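Local coordinates for protein gamma-glutamyltranspeptidase (Ggt) (Helicobacter pylori 26695, PDB 5BPK) that probably catalyses the hydrolysis of gamma-glutamyl compounds such as glutathione, or transfer of their gamma-glutamyl group to acceptors, as an Ntn hydrolase, at residues P30-K33 / G38-L41; H44-E49 / A73-A78; A64-G69 / S156-P161; G80-G85 / K214-T219; D160-L165 / K218-I223. All coordinates share one frame; numbering follows the deposited sequence. Where two conformers were deposited one is given.

Contact 1: P30-K33 / G38-L41; sequences PPIK and GLAL
No flat group enters the meeting of I32 with L39 and L41; there are no ring or amide faces or edges to cover, and the closest contacts are between methyl groups. I32 is the shared partner. Its CG2 branch lies against the CD2 methyl of L39 at 3.8 Å, with the two side chains at a slant to each other. Its longer branch meets L41 tip to tip, I32 CD1 standing 3.6 Å from L41 CD2. The first torsion of I32, -60°, splits the branches in this way: CG1 lies anti to the carbonyl carbon and carries CD1 forward to L41, while CG2 is anti to the backbone N and serves L39. The two leucines, two residues apart on an extended strand, reach from the same side toward the isoleucine. The segments share no backbone hydrogen bonds, and the contact is purely apolar. Instead, both pair in an antiparallel ladder with a strand of the partner chain, which continues the sheet across the subunit interface. G180 and A166 of that chain pack on L39 and L41, and within the chain Q52 of helix 45-56 bonds to G38 O and A40 N, tying strand 38-41 to that helix.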
# COMPACT_ATOMS: atom_id res chain seq x y z
N PRO A 30 4.25 -23.70 7.69
CA PRO A 30 3.65 -24.06 6.41
C PRO A 30 2.64 -23.01 5.96
O PRO A 30 2.01 -22.35 6.79
CB PRO A 30 2.96 -25.40 6.69
CG PRO A 30 2.86 -25.51 8.14
CD PRO A 30 3.94 -24.69 8.74
N PRO A 31 2.49 -22.86 4.64
CA PRO A 31 1.41 -22.00 4.15
C PRO A 31 0.02 -22.45 4.62
O PRO A 31 -0.23 -23.64 4.85
CB PRO A 31 1.51 -22.15 2.63
CG PRO A 31 2.87 -22.67 2.36
CD PRO A 31 3.30 -23.43 3.55
N ILE A 32 -0.87 -21.47 4.75
CA ILE A 32 -2.30 -21.70 4.87
C ILE A 32 -2.71 -22.40 3.57
O ILE A 32 -2.17 -22.09 2.50
CB ILE A 32 -3.06 -20.36 4.99
CG1 ILE A 32 -2.59 -19.58 6.23
CG2 ILE A 32 -4.56 -20.58 5.03
CD1 ILE A 32 -2.94 -18.08 6.19
N LYS A 33 -3.65 -23.35 3.66
CA LYS A 33 -4.08 -24.12 2.50
C LYS A 33 -5.60 -24.14 2.37
O LYS A 33 -6.32 -24.29 3.36
CB LYS A 33 -3.56 -25.56 2.61
CG LYS A 33 -3.86 -26.46 1.43
CD LYS A 33 -3.39 -27.90 1.73
CE LYS A 33 -3.65 -28.84 0.57
NZ LYS A 33 -2.98 -30.16 0.80
N GLY A 38 -10.96 -20.89 -2.16
CA GLY A 38 -9.91 -19.89 -2.26
C GLY A 38 -9.50 -19.33 -0.91
O GLY A 38 -9.77 -19.93 0.13
N LEU A 39 -8.82 -18.18 -0.94
CA LEU A 39 -8.33 -17.54 0.29
C LEU A 39 -8.56 -16.04 0.25
O LEU A 39 -8.46 -15.40 -0.81
CB LEU A 39 -6.83 -17.80 0.50
CG LEU A 39 -6.43 -19.22 0.91
CD1 LEU A 39 -4.91 -19.39 0.90
CD2 LEU A 39 -7.00 -19.56 2.27
N ALA A 40 -8.84 -15.48 1.42
CA ALA A 40 -8.94 -14.04 1.63
C ALA A 40 -8.05 -13.71 2.83
O ALA A 40 -8.38 -14.07 3.96
CB ALA A 40 -10.39 -13.66 1.89
N LEU A 41 -6.93 -13.05 2.58
CA LEU A 41 -5.93 -12.81 3.62
C LEU A 41 -5.66 -11.34 3.85
O LEU A 41 -5.37 -10.59 2.90
CB LEU A 41 -4.61 -13.50 3.25
CG LEU A 41 -4.59 -15.02 3.09
CD1 LEU A 41 -3.20 -15.46 2.67
CD2 LEU A 41 -5.01 -15.69 4.38

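Contact 2: H44-E49 / A73-A78; sequences HPLASE and AVVHPA
Two polar bonds run back to H44, the residue whose ring meets V75: S48 N donates to H44 O at 3.0 Å, and L46 N donates to H44 ND1 at 3.1 Å. H44 is the N-cap of helix 45-56, and the second is its side-chain capping bond. The donor of L46 lies in the imidazole plane, at the ring edge, and the bond is moderately straight, 151° at the hydrogen. It helps hold the ring's rotation, with one face toward the valine. Onto that face comes V75 CG2 in a CH-pi contact, 3.8 Å from the ring centroid and 19° off the normal. V75 O stands on the same side of the ring plane, beyond the rim, 3.3 Å from H44 CD2. The other methyl of the valine turns to L46, with V75 CG1 4.1 Å from L46 CD1, and A47 CB adds a looser touch to CG2. One valine thus serves both the cap and the first turn of helix 45-56. Helix 61-75 ends here, and H76 beyond it packs on T2 of the partner chain. L165 of helix 155-168 and Y170 of strand 170-171 also pack on V75.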
# COMPACT_ATOMS: atom_id res chain seq x y z
N HIS A 44 -5.53 -8.55 9.73
CA HIS A 44 -6.32 -8.73 10.96
C HIS A 44 -7.20 -9.97 10.84
O HIS A 44 -8.01 -10.07 9.93
CB HIS A 44 -7.19 -7.51 11.28
CG HIS A 44 -7.64 -7.48 12.71
ND1 HIS A 44 -8.49 -8.43 13.24
CD2 HIS A 44 -7.34 -6.64 13.73
CE1 HIS A 44 -8.71 -8.17 14.52
NE2 HIS A 44 -8.02 -7.09 14.84
N PRO A 45 -7.03 -10.92 11.77
CA PRO A 45 -7.78 -12.17 11.67
C PRO A 45 -9.30 -11.99 11.61
O PRO A 45 -9.95 -12.79 10.97
CB PRO A 45 -7.37 -12.94 12.93
CG PRO A 45 -6.06 -12.39 13.31
CD PRO A 45 -6.12 -10.93 12.94
N LEU A 46 -9.87 -10.99 12.26
CA LEU A 46 -11.32 -10.77 12.16
C LEU A 46 -11.73 -10.38 10.74
O LEU A 46 -12.76 -10.85 10.25
CB LEU A 46 -11.83 -9.73 13.16
CG LEU A 46 -11.73 -10.11 14.64
CD1 LEU A 46 -12.04 -8.91 15.53
CD2 LEU A 46 -12.63 -11.29 14.98
N ALA A 47 -10.92 -9.56 10.08
CA ALA A 47 -11.21 -9.17 8.71
C ALA A 47 -11.00 -10.33 7.74
O ALA A 47 -11.79 -10.53 6.82
CB ALA A 47 -10.39 -7.95 8.30
N SER A 48 -9.94 -11.11 7.95
CA SER A 48 -9.68 -12.27 7.11
C SER A 48 -10.83 -13.27 7.20
O SER A 48 -11.28 -13.80 6.18
CB SER A 48 -8.36 -12.95 7.50
OG SER A 48 -7.28 -12.03 7.39
N GLU A 49 -11.30 -13.50 8.42
CA GLU A 49 -12.41 -14.41 8.68
C GLU A 49 -13.67 -13.95 7.94
O GLU A 49 -14.40 -14.77 7.39
CB GLU A 49 -12.66 -14.51 10.19
CG GLU A 49 -13.80 -15.43 10.60
CD GLU A 49 -13.91 -15.60 12.10
OE1 GLU A 49 -13.91 -14.58 12.84
OE2 GLU A 49 -14.01 -16.76 12.54
N ALA A 73 -11.50 -1.17 8.18
CA ALA A 73 -11.80 0.20 8.59
C ALA A 73 -12.25 0.31 10.06
O ALA A 73 -12.15 1.38 10.68
CB ALA A 73 -12.85 0.84 7.66
N VAL A 74 -12.74 -0.81 10.61
CA VAL A 74 -13.21 -0.89 11.98
C VAL A 74 -12.15 -1.52 12.90
O VAL A 74 -11.83 -0.97 13.94
CB VAL A 74 -14.53 -1.69 12.04
CG1 VAL A 74 -15.02 -1.85 13.49
CG2 VAL A 74 -15.59 -1.00 11.21
N VAL A 75 -11.59 -2.66 12.49
CA VAL A 75 -10.72 -3.44 13.39
C VAL A 75 -9.23 -3.10 13.28
O VAL A 75 -8.45 -3.55 14.12
CB VAL A 75 -10.91 -4.95 13.18
CG1 VAL A 75 -12.37 -5.34 13.44
CG2 VAL A 75 -10.46 -5.42 11.78
N HIS A 76 -8.86 -2.32 12.27
CA HIS A 76 -7.46 -1.94 12.07
C HIS A 76 -7.35 -0.45 11.73
O HIS A 76 -6.83 -0.09 10.68
CB HIS A 76 -6.87 -2.82 10.96
CG HIS A 76 -5.39 -2.71 10.79
ND1 HIS A 76 -4.56 -2.19 11.77
CD2 HIS A 76 -4.59 -3.05 9.75
CE1 HIS A 76 -3.31 -2.23 11.34
NE2 HIS A 76 -3.30 -2.75 10.12
N PRO A 77 -7.83 0.43 12.64
CA PRO A 77 -7.94 1.86 12.32
C PRO A 77 -6.61 2.61 12.13
O PRO A 77 -6.62 3.73 11.62
CB PRO A 77 -8.75 2.43 13.50
CG PRO A 77 -8.69 1.42 14.56
CD PRO A 77 -8.44 0.10 13.94
N ALA A 78 -5.49 1.98 12.50
CA ALA A 78 -4.20 2.56 12.18
C ALA A 78 -3.96 2.64 10.66
O ALA A 78 -3.18 3.47 10.20
CB ALA A 78 -3.05 1.78 12.85

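Contact 3: A64-G69 / S156-P161; sequences AAVAIG and SQLIDP
Helices 61-75 and 155-168 come so near at A67 and L158 that their CA atoms are only 4.6 Å apart, and the backbones themselves take part in the contact. A67 CA lies 3.5 Å from L158 O, a CA-H...O contact with 142° at the hydrogen. The side chains complete it. L158 sends its two methyls to different neighbours: CD1 rests 4.1 Å from V66 CG1, whereas CD2 approaches A67 CB at 4.2 Å. V66 and L158 cross at about a right angle, and the first torsion of V66, 168°, sets CG1 anti to its backbone N, where it faces the leucine. The small A67 side chain at the closest approach is consistent with so short a distance. I50 and V54 of helix 45-56 pack on A67, and M146 and L147 of helix 139-150 on V66. A water spans the two backbones, donating to A67 O at 2.9 Å and to L158 O at 2.8 Å. The kink in helix 155-168 explains why it is welcome: the N atoms of P161 and A162 make no bond to the preceding turn, and so L158 O lacks its usual helical donor. What the chemistry implies is that this buried carbonyl is satisfied from outside its own helix, by a full hydrogen bond from the water and a weaker CH donor, the water bridging it to A67 O of the neighbouring helix.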
# COMPACT_ATOMS: atom_id res chain seq x y z
N ALA A 64 -15.48 -10.52 -1.51
CA ALA A 64 -14.66 -10.73 -0.32
C ALA A 64 -13.78 -9.51 -0.06
O ALA A 64 -13.64 -9.08 1.07
CB ALA A 64 -13.80 -11.98 -0.46
N ALA A 65 -13.19 -8.96 -1.12
CA ALA A 65 -12.32 -7.79 -1.00
C ALA A 65 -13.07 -6.58 -0.46
O ALA A 65 -12.53 -5.81 0.35
CB ALA A 65 -11.66 -7.48 -2.34
N VAL A 66 -14.31 -6.40 -0.89
CA VAL A 66 -15.14 -5.31 -0.39
C VAL A 66 -15.47 -5.49 1.10
O VAL A 66 -15.34 -4.55 1.90
CB VAL A 66 -16.41 -5.13 -1.27
CG1 VAL A 66 -17.43 -4.18 -0.59
CG2 VAL A 66 -16.00 -4.62 -2.67
N ALA A 67 -15.86 -6.70 1.49
CA ALA A 67 -16.13 -7.00 2.90
C ALA A 67 -14.90 -6.71 3.77
O ALA A 67 -15.00 -6.10 4.84
CB ALA A 67 -16.61 -8.44 3.07
N ILE A 68 -13.72 -7.13 3.30
CA ILE A 68 -12.47 -6.88 4.02
C ILE A 68 -12.13 -5.40 4.14
O ILE A 68 -11.73 -4.96 5.22
CB ILE A 68 -11.30 -7.66 3.39
CG1 ILE A 68 -11.48 -9.16 3.64
CG2 ILE A 68 -9.96 -7.18 3.94
CD1 ILE A 68 -10.49 -10.03 2.92
N GLY A 69 -12.30 -4.65 3.05
CA GLY A 69 -12.04 -3.21 3.06
C GLY A 69 -12.82 -2.51 4.16
O GLY A 69 -12.29 -1.68 4.89
N SER A 156 -25.11 -4.40 1.45
CA SER A 156 -25.60 -4.63 2.83
C SER A 156 -25.01 -5.89 3.47
O SER A 156 -24.60 -5.86 4.65
CB SER A 156 -27.14 -4.68 2.87
OG SER A 156 -27.65 -5.72 2.05
N GLN A 157 -24.96 -6.98 2.71
CA GLN A 157 -24.40 -8.24 3.20
C GLN A 157 -22.92 -8.09 3.53
O GLN A 157 -22.43 -8.67 4.50
CB GLN A 157 -24.51 -9.35 2.16
CG GLN A 157 -25.90 -9.72 1.69
CD GLN A 157 -25.83 -10.79 0.60
OE1 GLN A 157 -25.65 -11.97 0.90
NE2 GLN A 157 -25.93 -10.36 -0.66
N LEU A 158 -22.22 -7.33 2.70
CA LEU A 158 -20.76 -7.23 2.80
C LEU A 158 -20.31 -6.25 3.87
O LEU A 158 -19.22 -6.41 4.44
CB LEU A 158 -20.17 -6.88 1.43
CG LEU A 158 -20.46 -7.88 0.31
CD1 LEU A 158 -19.93 -7.34 -1.01
CD2 LEU A 158 -19.90 -9.28 0.60
N ILE A 159 -21.13 -5.24 4.16
CA ILE A 159 -20.78 -4.21 5.14
C ILE A 159 -21.33 -4.51 6.54
O ILE A 159 -20.83 -3.98 7.54
CB ILE A 159 -21.24 -2.80 4.65
CG1 ILE A 159 -20.45 -1.68 5.35
CG2 ILE A 159 -22.78 -2.61 4.84
CD1 ILE A 159 -20.57 -0.35 4.64
N ASP A 160 -22.34 -5.37 6.64
CA ASP A 160 -22.92 -5.69 7.94
C ASP A 160 -21.89 -6.18 8.97
O ASP A 160 -21.96 -5.77 10.13
CB ASP A 160 -24.06 -6.72 7.81
CG ASP A 160 -25.42 -6.07 7.56
OD1 ASP A 160 -25.56 -4.83 7.67
OD2 ASP A 160 -26.37 -6.82 7.27
N PRO A 161 -20.93 -7.04 8.56
CA PRO A 161 -19.97 -7.49 9.59
C PRO A 161 -19.16 -6.35 10.20
O PRO A 161 -18.92 -6.33 11.41
CB PRO A 161 -19.06 -8.46 8.82
CG PRO A 161 -19.96 -9.02 7.77
CD PRO A 161 -20.82 -7.86 7.34
O HOH W 1 -17.40 -6.14 6.50

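Contact 4: G80-G85 / K214-T219; sequences GNIGGG and KDLAKT
The apolar part of this contact rests on one atom, I82 CD1, which meets L216 and T219 together. It lies 3.8 Å from L216 CD1 and the same 3.8 Å from T219 CG2, set against two neighbouring turns of helix 214-226. I82 reaches them through a first torsion of 61°, which wedges CG1 between backbone N and carbonyl carbon, and an extended chain beyond. L216 runs past it in the opposite direction, while T219 comes at an angle with its methyl. The hydroxyl of T219 does other work: OG1 has A33 O of the partner chain as its main partner, with D215 O, one turn back, as a second acceptor competing for the one hydroxyl proton.

Hydrogen bonds shape the loop that presents I82. N81 OD1 accepts from G84 N at 2.9 Å, an Asx motif closing the chain round the isoleucine. The bond is bent, 131° at the hydrogen, and its donor stands well above the carbonyl plane. The same OD1 is bonded by T139 OG1, and N81 ND2 bonds to A79 O, so both ends of the amide are held. G84 also makes backbone hydrogen bonds with G138 and T139.

The partner chain also packs here: its F35 on I82 and its G34 on L216, while its N38 ND2 bonds to G83 O. The loop links helix 61-75, whose A73 touches I82 and V74 touches L216, to strand 85-91, an edge of this chain's four-stranded sheet that a partner-chain strand extends at G85.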
# COMPACT_ATOMS: atom_id res chain seq x y z
N GLY A 80 -6.31 0.35 8.02
CA GLY A 80 -7.65 0.16 7.47
C GLY A 80 -8.46 1.42 7.71
O GLY A 80 -8.27 2.12 8.71
N ASN A 81 -9.36 1.74 6.79
CA ASN A 81 -9.97 3.07 6.77
C ASN A 81 -11.16 3.21 5.85
O ASN A 81 -11.33 2.44 4.89
CB ASN A 81 -8.93 4.09 6.29
CG ASN A 81 -8.54 3.89 4.84
OD1 ASN A 81 -9.17 4.47 3.94
ND2 ASN A 81 -7.53 3.03 4.59
N ILE A 82 -11.96 4.24 6.15
CA ILE A 82 -12.80 4.90 5.15
C ILE A 82 -12.35 6.35 4.86
O ILE A 82 -12.86 6.98 3.94
CB ILE A 82 -14.31 4.87 5.52
CG1 ILE A 82 -14.59 5.59 6.84
CG2 ILE A 82 -14.79 3.43 5.60
CD1 ILE A 82 -16.07 5.76 7.13
N GLY A 83 -11.41 6.88 5.65
CA GLY A 83 -10.92 8.25 5.46
C GLY A 83 -9.69 8.43 4.59
O GLY A 83 -9.13 9.53 4.54
N GLY A 84 -9.27 7.37 3.90
CA GLY A 84 -8.08 7.38 3.05
C GLY A 84 -8.37 6.93 1.63
O GLY A 84 -9.38 7.31 1.05
N GLY A 85 -7.49 6.11 1.07
CA GLY A 85 -7.61 5.69 -0.32
C GLY A 85 -6.60 4.61 -0.63
O GLY A 85 -5.85 4.15 0.25
N LYS A 214 -19.32 3.92 17.92
CA LYS A 214 -20.71 4.20 17.65
C LYS A 214 -20.93 5.15 16.46
O LYS A 214 -21.80 4.91 15.63
CB LYS A 214 -21.36 4.77 18.91
CG LYS A 214 -22.86 4.86 18.86
CD LYS A 214 -23.37 5.34 20.21
CE LYS A 214 -24.78 5.86 20.12
NZ LYS A 214 -25.34 6.08 21.47
N ASP A 215 -20.14 6.23 16.39
CA ASP A 215 -20.24 7.18 15.27
C ASP A 215 -19.79 6.54 13.96
O ASP A 215 -20.38 6.80 12.90
CB ASP A 215 -19.43 8.46 15.53
CG ASP A 215 -20.11 9.41 16.50
OD1 ASP A 215 -21.18 9.07 17.06
OD2 ASP A 215 -19.57 10.53 16.68
N LEU A 216 -18.75 5.71 14.01
CA LEU A 216 -18.32 4.98 12.81
C LEU A 216 -19.45 4.06 12.32
O LEU A 216 -19.69 3.96 11.11
CB LEU A 216 -17.05 4.17 13.08
CG LEU A 216 -16.44 3.43 11.87
CD1 LEU A 216 -16.15 4.37 10.71
CD2 LEU A 216 -15.17 2.66 12.26
N ALA A 217 -20.15 3.42 13.25
CA ALA A 217 -21.27 2.55 12.87
C ALA A 217 -22.37 3.35 12.17
O ALA A 217 -22.94 2.89 11.18
CB ALA A 217 -21.82 1.80 14.09
N LYS A 218 -22.64 4.56 12.66
CA LYS A 218 -23.59 5.47 12.01
C LYS A 218 -23.17 5.76 10.57
O LYS A 218 -23.98 5.72 9.65
CB LYS A 218 -23.72 6.80 12.78
CG LYS A 218 -24.87 6.88 13.75
CD LYS A 218 -25.06 8.31 14.28
CE LYS A 218 -25.70 9.26 13.27
NZ LYS A 218 -25.71 10.68 13.75
N THR A 219 -21.90 6.08 10.37
CA THR A 219 -21.40 6.38 9.03
C THR A 219 -21.50 5.17 8.10
O THR A 219 -21.95 5.29 6.95
CB THR A 219 -19.96 6.89 9.08
OG1 THR A 219 -19.91 8.04 9.94
CG2 THR A 219 -19.48 7.26 7.69

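Contact 5: D160-L165 / K218-I223; sequences DPAIKL and KTLNQI
I163 and L220 share a first torsion of -67°, and in both it sets CG1 or CG anti to the carbonyl carbon, beside the backbone N. In I163 this lays CG1 along the flank of the leucine, 3.6 Å from L220 CB, as the two side chains slide past each other in opposite directions. L220 then extends to A162, its CD1 lying 4.2 Å from A162 CB. The CG2 branch of I163, which is anti to its backbone N, turns instead to N221. The pair is an antiparallel helix packing in the helical part of this Ntn-hydrolase chain: the axes of the short segments pass 9.5 Å apart, with 161° between their directions. N221 borders the apolar surface, crossing I163 at about a right angle, so that N221 ND2 lies 3.6 Å from I163 CG2 and N221 OD1 lies 3.7 Å from I163 CD1. N221 ND2 also makes weak hydrogen bonds to A217 O in its own helix and to E167 OE2 in helix 155-168. A salt bridge from D160 OD1 to K224 NZ also joins the two helices. F70 and V74 of helix 61-75 cover A162 and L220 respectively.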
# COMPACT_ATOMS: atom_id res chain seq x y z
N ASP A 160 -22.34 -5.37 6.64
CA ASP A 160 -22.92 -5.69 7.94
C ASP A 160 -21.89 -6.18 8.97
O ASP A 160 -21.96 -5.77 10.13
CB ASP A 160 -24.06 -6.72 7.81
CG ASP A 160 -25.42 -6.07 7.56
OD1 ASP A 160 -25.56 -4.83 7.67
OD2 ASP A 160 -26.37 -6.82 7.27
N PRO A 161 -20.93 -7.04 8.56
CA PRO A 161 -19.97 -7.49 9.59
C PRO A 161 -19.16 -6.35 10.20
O PRO A 161 -18.92 -6.33 11.41
CB PRO A 161 -19.06 -8.46 8.82
CG PRO A 161 -19.96 -9.02 7.77
CD PRO A 161 -20.82 -7.86 7.34
N ALA A 162 -18.75 -5.41 9.36
CA ALA A 162 -18.05 -4.23 9.83
C ALA A 162 -18.93 -3.41 10.77
O ALA A 162 -18.46 -2.97 11.82
CB ALA A 162 -17.60 -3.37 8.63
N ILE A 163 -20.20 -3.23 10.41
CA ILE A 163 -21.13 -2.48 11.26
C ILE A 163 -21.28 -3.15 12.63
O ILE A 163 -21.26 -2.48 13.67
CB ILE A 163 -22.52 -2.32 10.58
CG1 ILE A 163 -22.42 -1.42 9.35
CG2 ILE A 163 -23.52 -1.73 11.57
CD1 ILE A 163 -23.65 -1.43 8.45
N LYS A 164 -21.41 -4.48 12.62
CA LYS A 164 -21.53 -5.25 13.86
C LYS A 164 -20.34 -5.01 14.79
O LYS A 164 -20.50 -4.82 15.99
CB LYS A 164 -21.64 -6.75 13.56
CG LYS A 164 -22.03 -7.60 14.75
CD LYS A 164 -22.04 -9.08 14.41
CE LYS A 164 -22.74 -9.91 15.49
NZ LYS A 164 -23.20 -11.22 14.95
N LEU A 165 -19.13 -5.02 14.22
CA LEU A 165 -17.92 -4.80 14.99
C LEU A 165 -17.81 -3.36 15.51
O LEU A 165 -17.28 -3.14 16.59
CB LEU A 165 -16.68 -5.17 14.17
CG LEU A 165 -16.50 -6.69 14.03
CD1 LEU A 165 -15.66 -7.05 12.81
CD2 LEU A 165 -15.90 -7.29 15.29
N LYS A 218 -22.64 4.56 12.66
CA LYS A 218 -23.59 5.47 12.01
C LYS A 218 -23.17 5.76 10.57
O LYS A 218 -23.98 5.72 9.65
CB LYS A 218 -23.72 6.80 12.78
CG LYS A 218 -24.87 6.88 13.75
CD LYS A 218 -25.06 8.31 14.28
CE LYS A 218 -25.70 9.26 13.27
NZ LYS A 218 -25.71 10.68 13.75
N THR A 219 -21.90 6.08 10.37
CA THR A 219 -21.40 6.38 9.03
C THR A 219 -21.50 5.17 8.10
O THR A 219 -21.95 5.29 6.95
CB THR A 219 -19.96 6.89 9.08
OG1 THR A 219 -19.91 8.04 9.94
CG2 THR A 219 -19.48 7.26 7.69
N LEU A 220 -21.10 4.01 8.60
CA LEU A 220 -21.19 2.76 7.84
C LEU A 220 -22.64 2.44 7.50
O LEU A 220 -22.93 1.95 6.40
CB LEU A 220 -20.55 1.61 8.62
CG LEU A 220 -19.03 1.70 8.79
CD1 LEU A 220 -18.54 0.55 9.66
CD2 LEU A 220 -18.31 1.72 7.45
N ASN A 221 -23.55 2.74 8.42
CA ASN A 221 -24.98 2.53 8.15
C ASN A 221 -25.53 3.45 7.04
O ASN A 221 -26.39 3.03 6.27
CB ASN A 221 -25.80 2.67 9.43
CG ASN A 221 -26.04 1.33 10.11
OD1 ASN A 221 -26.68 0.45 9.53
ND2 ASN A 221 -25.57 1.18 11.34
N GLN A 222 -25.03 4.68 6.97
CA GLN A 222 -25.36 5.59 5.87
C GLN A 222 -24.90 5.01 4.53
O GLN A 222 -25.62 5.08 3.53
CB GLN A 222 -24.74 6.98 6.07
CG GLN A 222 -25.45 7.83 7.10
CD GLN A 222 -26.92 8.06 6.73
OE1 GLN A 222 -27.81 7.45 7.31
NE2 GLN A 222 -27.16 8.92 5.74
N ILE A 223 -23.71 4.42 4.54
CA ILE A 223 -23.17 3.80 3.34
C ILE A 223 -24.00 2.57 2.97
O ILE A 223 -24.33 2.38 1.81
CB ILE A 223 -21.67 3.46 3.53
CG1 ILE A 223 -20.86 4.76 3.75
CG2 ILE A 223 -21.13 2.68 2.33
CD1 ILE A 223 -19.46 4.55 4.35

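How the contacts relate
Helix 61-75 is the common element of contacts 2 and 3, whose centres are about 11 Å apart. From it V74 CG2 lies 3.7 Å from L220 CD1 of contact 5 and 3.8 Å from L216 CD2 of contact 4. Contacts 4 and 5 overlap on helix 214-226, centres about 8 Å apart, while contacts 3 and 5 share D160 and P161. Contact 1 lies farther off, its centre about 17 Å from that of contact 2, yet its A40 touches S48 of contact 2 and I68 of contact 3. Segments 73-78 and 80-85 border the partner chain, whose N-terminal threonine is the nucleophile in this family; H76 packing on T2 probably places contact 2 near the active site.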